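Local coordinates for putative uncharacterized protein (Burkholderia ambifaria, PDB 3W20) that probably acts as a 2-oxoglutarate-dependent dioxygenase on N-substituted L-amino acids, its metal site here holding zinc, at residues D188-P200 with A221-Q233. Residues are numbered along the deposited sequence; the frame is centred on the assembly and turned at random. Where two conformers were deposited one is given.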
loop_
_atom_site.group_PDB
_atom_site.type_symbol
_atom_site.label_atom_id
_atom_site.label_comp_id
_atom_site.label_asym_id
_atom_site.label_seq_id
_atom_site.Cartn_x
_atom_site.Cartn_y
_atom_site.Cartn_z
ATOM N N ASP A 188 -29.882 17.496 13.738
ATOM C CA ASP A 188 -31.082 18.193 14.271
ATOM C C ASP A 188 -30.799 18.885 15.607
ATOM O O ASP A 188 -31.200 20.041 15.832
ATOM C CB ASP A 188 -32.292 17.240 14.408
ATOM C CG ASP A 188 -33.000 16.963 13.061
ATOM O OD1 ASP A 188 -32.934 17.830 12.159
ATOM O OD2 ASP A 188 -33.625 15.877 12.911
ATOM N N ASN A 189 -30.085 18.167 16.477
ATOM C CA ASN A 189 -29.695 18.702 17.785
ATOM C C ASN A 189 -28.460 19.592 17.756
ATOM O O ASN A 189 -27.933 19.928 18.829
ATOM C CB ASN A 189 -29.455 17.570 18.770
ATOM C CG ASN A 189 -28.211 16.733 18.422
ATOM O OD1 ASN A 189 -27.829 16.625 17.258
ATOM N ND2 ASN A 189 -27.580 16.148 19.443
ATOM N N ASP A 190 -27.980 19.939 16.547
ATOM C CA ASP A 190 -26.858 20.832 16.398
ATOM C C ASP A 190 -25.527 20.275 16.997
ATOM O O ASP A 190 -24.700 21.068 17.528
ATOM C CB ASP A 190 -27.200 22.210 16.986
ATOM C CG ASP A 190 -26.297 23.324 16.449
ATOM O OD1 ASP A 190 -25.616 23.111 15.432
ATOM O OD2 ASP A 190 -26.266 24.420 17.064
ATOM N N ALA A 191 -25.316 18.957 16.867
ATOM C CA ALA A 191 -24.122 18.277 17.424
ATOM C C ALA A 191 -22.845 18.948 16.993
ATOM O O ALA A 191 -22.622 19.188 15.784
ATOM C CB ALA A 191 -24.064 16.830 16.995
ATOM N N GLY A 192 -21.960 19.209 17.945
ATOM C CA GLY A 192 -20.744 19.896 17.516
ATOM C C GLY A 192 -19.556 19.160 18.089
ATOM O O GLY A 192 -19.571 17.969 18.146
HETATM N N MSE A 193 -18.520 19.908 18.481
HETATM C CA MSE A 193 -17.206 19.345 18.870
HETATM C C MSE A 193 -16.776 19.954 20.165
HETATM O O MSE A 193 -16.885 21.195 20.333
HETATM C CB MSE A 193 -16.163 19.646 17.759
HETATM C CG MSE A 193 -14.887 18.916 18.140
HETATM SE SE MSE A 193 -13.644 19.361 16.613
HETATM C CE MSE A 193 -12.153 19.903 17.598
ATOM N N VAL A 194 -16.261 19.147 21.065
ATOM C CA VAL A 194 -15.641 19.664 22.271
ATOM C C VAL A 194 -14.103 19.402 22.111
ATOM O O VAL A 194 -13.686 18.343 21.633
ATOM C CB VAL A 194 -16.163 18.954 23.508
ATOM C CG1 VAL A 194 -15.438 19.488 24.707
ATOM C CG2 VAL A 194 -17.664 19.266 23.598
HETATM N N MSE A 195 -13.289 20.374 22.516
HETATM C CA MSE A 195 -11.831 20.240 22.393
HETATM C C MSE A 195 -11.261 20.625 23.779
HETATM O O MSE A 195 -11.559 21.747 24.305
HETATM C CB MSE A 195 -11.337 21.176 21.223
HETATM C CG MSE A 195 -9.839 21.095 21.319
HETATM SE SE MSE A 195 -9.167 22.163 19.739
HETATM C CE MSE A 195 -9.423 23.918 20.176
ATOM N N TRP A 196 -10.478 19.698 24.415
ATOM C CA TRP A 196 -9.854 20.017 25.652
ATOM C C TRP A 196 -8.385 20.421 25.567
ATOM O O TRP A 196 -7.660 20.037 24.631
ATOM C CB TRP A 196 -9.890 18.795 26.547
ATOM C CG TRP A 196 -11.293 18.334 26.969
ATOM C CD1 TRP A 196 -11.969 18.622 28.167
ATOM C CD2 TRP A 196 -12.199 17.454 26.229
ATOM N NE1 TRP A 196 -13.194 17.988 28.197
ATOM C CE2 TRP A 196 -13.386 17.259 27.096
ATOM C CE3 TRP A 196 -12.112 16.745 25.070
ATOM C CZ2 TRP A 196 -14.460 16.473 26.689
ATOM C CZ3 TRP A 196 -13.206 15.965 24.658
ATOM C CH2 TRP A 196 -14.329 15.797 25.482
ATOM N N ASP A 197 -7.944 21.197 26.578
ATOM C CA ASP A 197 -6.532 21.551 26.742
ATOM C C ASP A 197 -5.760 20.413 27.388
ATOM O O ASP A 197 -5.297 20.425 28.584
ATOM C CB ASP A 197 -6.455 22.916 27.461
ATOM C CG ASP A 197 -5.059 23.307 27.809
ATOM O OD1 ASP A 197 -4.142 22.942 27.056
ATOM O OD2 ASP A 197 -4.898 23.906 28.897
ATOM N N ASN A 198 -5.682 19.328 26.619
ATOM C CA ASN A 198 -5.073 18.071 27.072
ATOM C C ASN A 198 -4.506 17.370 25.841
ATOM O O ASN A 198 -5.207 17.236 24.874
ATOM C CB ASN A 198 -6.109 17.171 27.751
ATOM C CG ASN A 198 -5.522 15.858 28.223
ATOM O OD1 ASN A 198 -5.224 14.960 27.420
ATOM N ND2 ASN A 198 -5.319 15.738 29.562
ATOM N N ARG A 199 -3.218 17.031 25.878
ATOM C CA ARG A 199 -2.584 16.338 24.690
ATOM C C ARG A 199 -1.958 15.039 25.042
ATOM O O ARG A 199 -0.803 14.975 25.528
ATOM C CB ARG A 199 -1.513 17.280 24.054
ATOM C CG ARG A 199 -1.961 18.611 23.564
ATOM C CD ARG A 199 -0.671 19.313 22.922
ATOM N NE ARG A 199 -1.289 20.085 21.949
ATOM C CZ ARG A 199 -0.825 20.429 20.778
ATOM N NH1 ARG A 199 0.400 20.162 20.316
ATOM N NH2 ARG A 199 -1.660 21.096 20.110
ATOM N N PRO A 200 -2.709 13.963 24.928
ATOM C CA PRO A 200 -2.191 12.642 25.273
ATOM C C PRO A 200 -0.876 12.365 24.522
ATOM O O PRO A 200 -0.739 12.778 23.374
ATOM C CB PRO A 200 -3.290 11.698 24.768
ATOM C CG PRO A 200 -4.500 12.531 24.717
ATOM C CD PRO A 200 -4.064 13.923 24.356
ATOM N N ALA A 221 -8.648 13.051 34.499
ATOM C CA ALA A 221 -7.659 14.087 34.106
ATOM C C ALA A 221 -8.254 15.348 33.421
ATOM O O ALA A 221 -7.648 16.426 33.449
ATOM C CB ALA A 221 -6.545 13.492 33.243
ATOM N N LEU A 222 -9.438 15.174 32.845
ATOM C CA LEU A 222 -10.165 16.202 32.092
ATOM C C LEU A 222 -10.877 17.216 33.007
ATOM O O LEU A 222 -10.998 18.390 32.658
ATOM C CB LEU A 222 -11.166 15.556 31.127
ATOM C CG LEU A 222 -10.549 14.791 29.916
ATOM C CD1 LEU A 222 -11.613 14.229 29.001
ATOM C CD2 LEU A 222 -9.521 15.636 29.133
ATOM N N GLU A 223 -11.337 16.789 34.183
ATOM C CA GLU A 223 -12.025 17.756 35.047
ATOM C C GLU A 223 -11.115 18.933 35.395
ATOM O O GLU A 223 -11.584 19.948 35.863
ATOM C CB GLU A 223 -12.591 17.092 36.307
ATOM C CG GLU A 223 -11.567 16.820 37.397
ATOM C CD GLU A 223 -12.066 15.781 38.398
ATOM O OE1 GLU A 223 -11.854 15.983 39.604
ATOM O OE2 GLU A 223 -12.672 14.759 37.990
ATOM N N ARG A 224 -9.815 18.802 35.140
ATOM C CA ARG A 224 -8.874 19.921 35.319
ATOM C C ARG A 224 -8.609 20.718 34.003
ATOM O O ARG A 224 -7.991 21.783 34.036
ATOM C CB ARG A 224 -7.559 19.402 35.950
ATOM C CG ARG A 224 -7.780 18.453 37.143
ATOM C CD ARG A 224 -6.536 18.172 37.995
ATOM N NE ARG A 224 -5.494 17.374 37.327
ATOM C CZ ARG A 224 -5.394 16.036 37.333
ATOM N NH1 ARG A 224 -6.283 15.274 37.963
ATOM N NH2 ARG A 224 -4.394 15.448 36.692
ATOM N N ALA A 225 -9.112 20.238 32.858
ATOM C CA ALA A 225 -8.699 20.843 31.574
ATOM C C ALA A 225 -9.737 21.843 31.040
ATOM O O ALA A 225 -10.922 21.515 30.942
ATOM C CB ALA A 225 -8.420 19.765 30.540
ATOM N N ALA A 226 -9.251 22.988 30.591
ATOM C CA ALA A 226 -10.088 23.972 29.917
ATOM C C ALA A 226 -10.667 23.334 28.636
ATOM O O ALA A 226 -9.991 22.550 27.956
ATOM C CB ALA A 226 -9.333 25.275 29.623
ATOM N N LYS A 227 -11.922 23.677 28.306
ATOM C CA LYS A 227 -12.480 23.166 27.062
ATOM C C LYS A 227 -13.069 24.271 26.197
ATOM O O LYS A 227 -13.544 25.286 26.727
ATOM C CB LYS A 227 -13.460 21.970 27.286
ATOM C CG LYS A 227 -14.799 22.376 27.723
ATOM C CD LYS A 227 -15.634 21.159 28.129
ATOM C CE LYS A 227 -16.839 21.760 28.823
ATOM N NZ LYS A 227 -17.774 20.665 29.242
ATOM N N ILE A 228 -13.018 24.067 24.876
ATOM C CA ILE A 228 -13.653 24.933 23.878
ATOM C C ILE A 228 -14.751 24.102 23.300
ATOM O O ILE A 228 -14.508 22.985 22.781
ATOM C CB ILE A 228 -12.629 25.235 22.785
ATOM C CG1 ILE A 228 -11.534 26.105 23.384
ATOM C CG2 ILE A 228 -13.306 25.935 21.628
ATOM C CD1 ILE A 228 -10.414 26.397 22.399
HETATM N N MSE A 229 -16.013 24.567 23.435
HETATM C CA MSE A 229 -17.134 23.930 22.709
HETATM C C MSE A 229 -17.457 24.645 21.405
HETATM O O MSE A 229 -17.639 25.836 21.363
HETATM C CB MSE A 229 -18.377 23.752 23.634
HETATM C CG MSE A 229 -18.054 22.691 24.700
HETATM SE SE MSE A 229 -19.525 22.630 26.025
HETATM C CE MSE A 229 -21.007 22.573 24.736
ATOM N N LEU A 230 -17.482 23.888 20.291
ATOM C CA LEU A 230 -17.688 24.442 18.973
ATOM C C LEU A 230 -18.977 23.818 18.401
ATOM O O LEU A 230 -19.248 22.662 18.723
ATOM C CB LEU A 230 -16.530 23.953 18.075
ATOM C CG LEU A 230 -15.122 24.451 18.376
ATOM C CD1 LEU A 230 -14.145 23.895 17.358
ATOM C CD2 LEU A 230 -15.153 25.966 18.282
ATOM N N LYS A 231 -19.773 24.602 17.679
ATOM C CA LYS A 231 -20.947 24.072 16.989
ATOM C C LYS A 231 -20.855 24.550 15.548
ATOM O O LYS A 231 -21.520 25.526 15.153
ATOM C CB LYS A 231 -22.249 24.655 17.610
ATOM C CG LYS A 231 -22.536 24.358 19.082
ATOM C CD LYS A 231 -22.932 22.920 19.356
ATOM C CE LYS A 231 -23.698 22.831 20.703
ATOM N NZ LYS A 231 -24.123 21.461 21.080
ATOM N N PRO A 232 -19.983 23.943 14.744
ATOM C CA PRO A 232 -19.792 24.429 13.371
ATOM C C PRO A 232 -21.122 24.179 12.584
ATOM O O PRO A 232 -21.777 23.123 12.773
ATOM C CB PRO A 232 -18.638 23.555 12.828
ATOM C CG PRO A 232 -18.027 22.917 14.003
ATOM C CD PRO A 232 -19.108 22.808 15.074
ATOM N N GLN A 233 -21.466 25.122 11.742
ATOM C CA GLN A 233 -22.722 25.086 10.975
ATOM C C GLN A 233 -22.438 24.706 9.545
ATOM O O GLN A 233 -21.337 24.918 9.028
ATOM C CB GLN A 233 -23.382 26.467 11.015
ATOM C CG GLN A 233 -23.672 26.936 12.463
ATOM C CD GLN A 233 -24.637 25.971 13.135
ATOM O OE1 GLN A 233 -24.342 25.297 14.144
ATOM N NE2 GLN A 233 -25.787 25.840 12.527
#
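Ala226 O accepts a hydrogen bond from Asp197 N (N to O 2.8 Å), nearly in line with its carbonyl, and a weaker CA-H...O contact in which Trp196 CA lies 3.4 Å from Ala226 O. Four further backbone bonds join strands 193-196 and 227-230, reciprocal between Met193 and Leu230 and between Met195 and Ile228, with Leu230 N to Met193 O and Ile228 N to Met195 O both at 2.8 Å. Past them the chain makes an inverse gamma turn centred on Asp197 that leads it off the strand. The indole of Trp196 lies between two aliphatic groups: Leu222 CD2 sits over one face of its five-membered ring, 4.1 Å from the centroid, and Lys227 CB over the opposite face at 4.2 Å. With chi1 at 79°, Lys227 has CG wedged between its backbone N and carbonyl carbon, and the extended chain runs alongside the indole, its CD packing on Val194 CG1. These strands belong to the three-stranded antiparallel sheet of the double-stranded beta-helix fold, where 193-196 is central and 246-248, which carries the zinc ligand His246, is its other neighbour. On the face of Met193, Met195, Ile228 and Leu230 the packing is inward: Met193 touches His246 and Phe240. Met195 bends at chi3 (75°), bringing CE tightly against Ile228 CD1 at 3.5 Å. Beyond the strand, Lys231 lays CD against Asp190 O at 3.1 Å, while its ammonium forms a salt bridge with Glu249 OE1, which also accepts a hydrogen bond from Gly192 N.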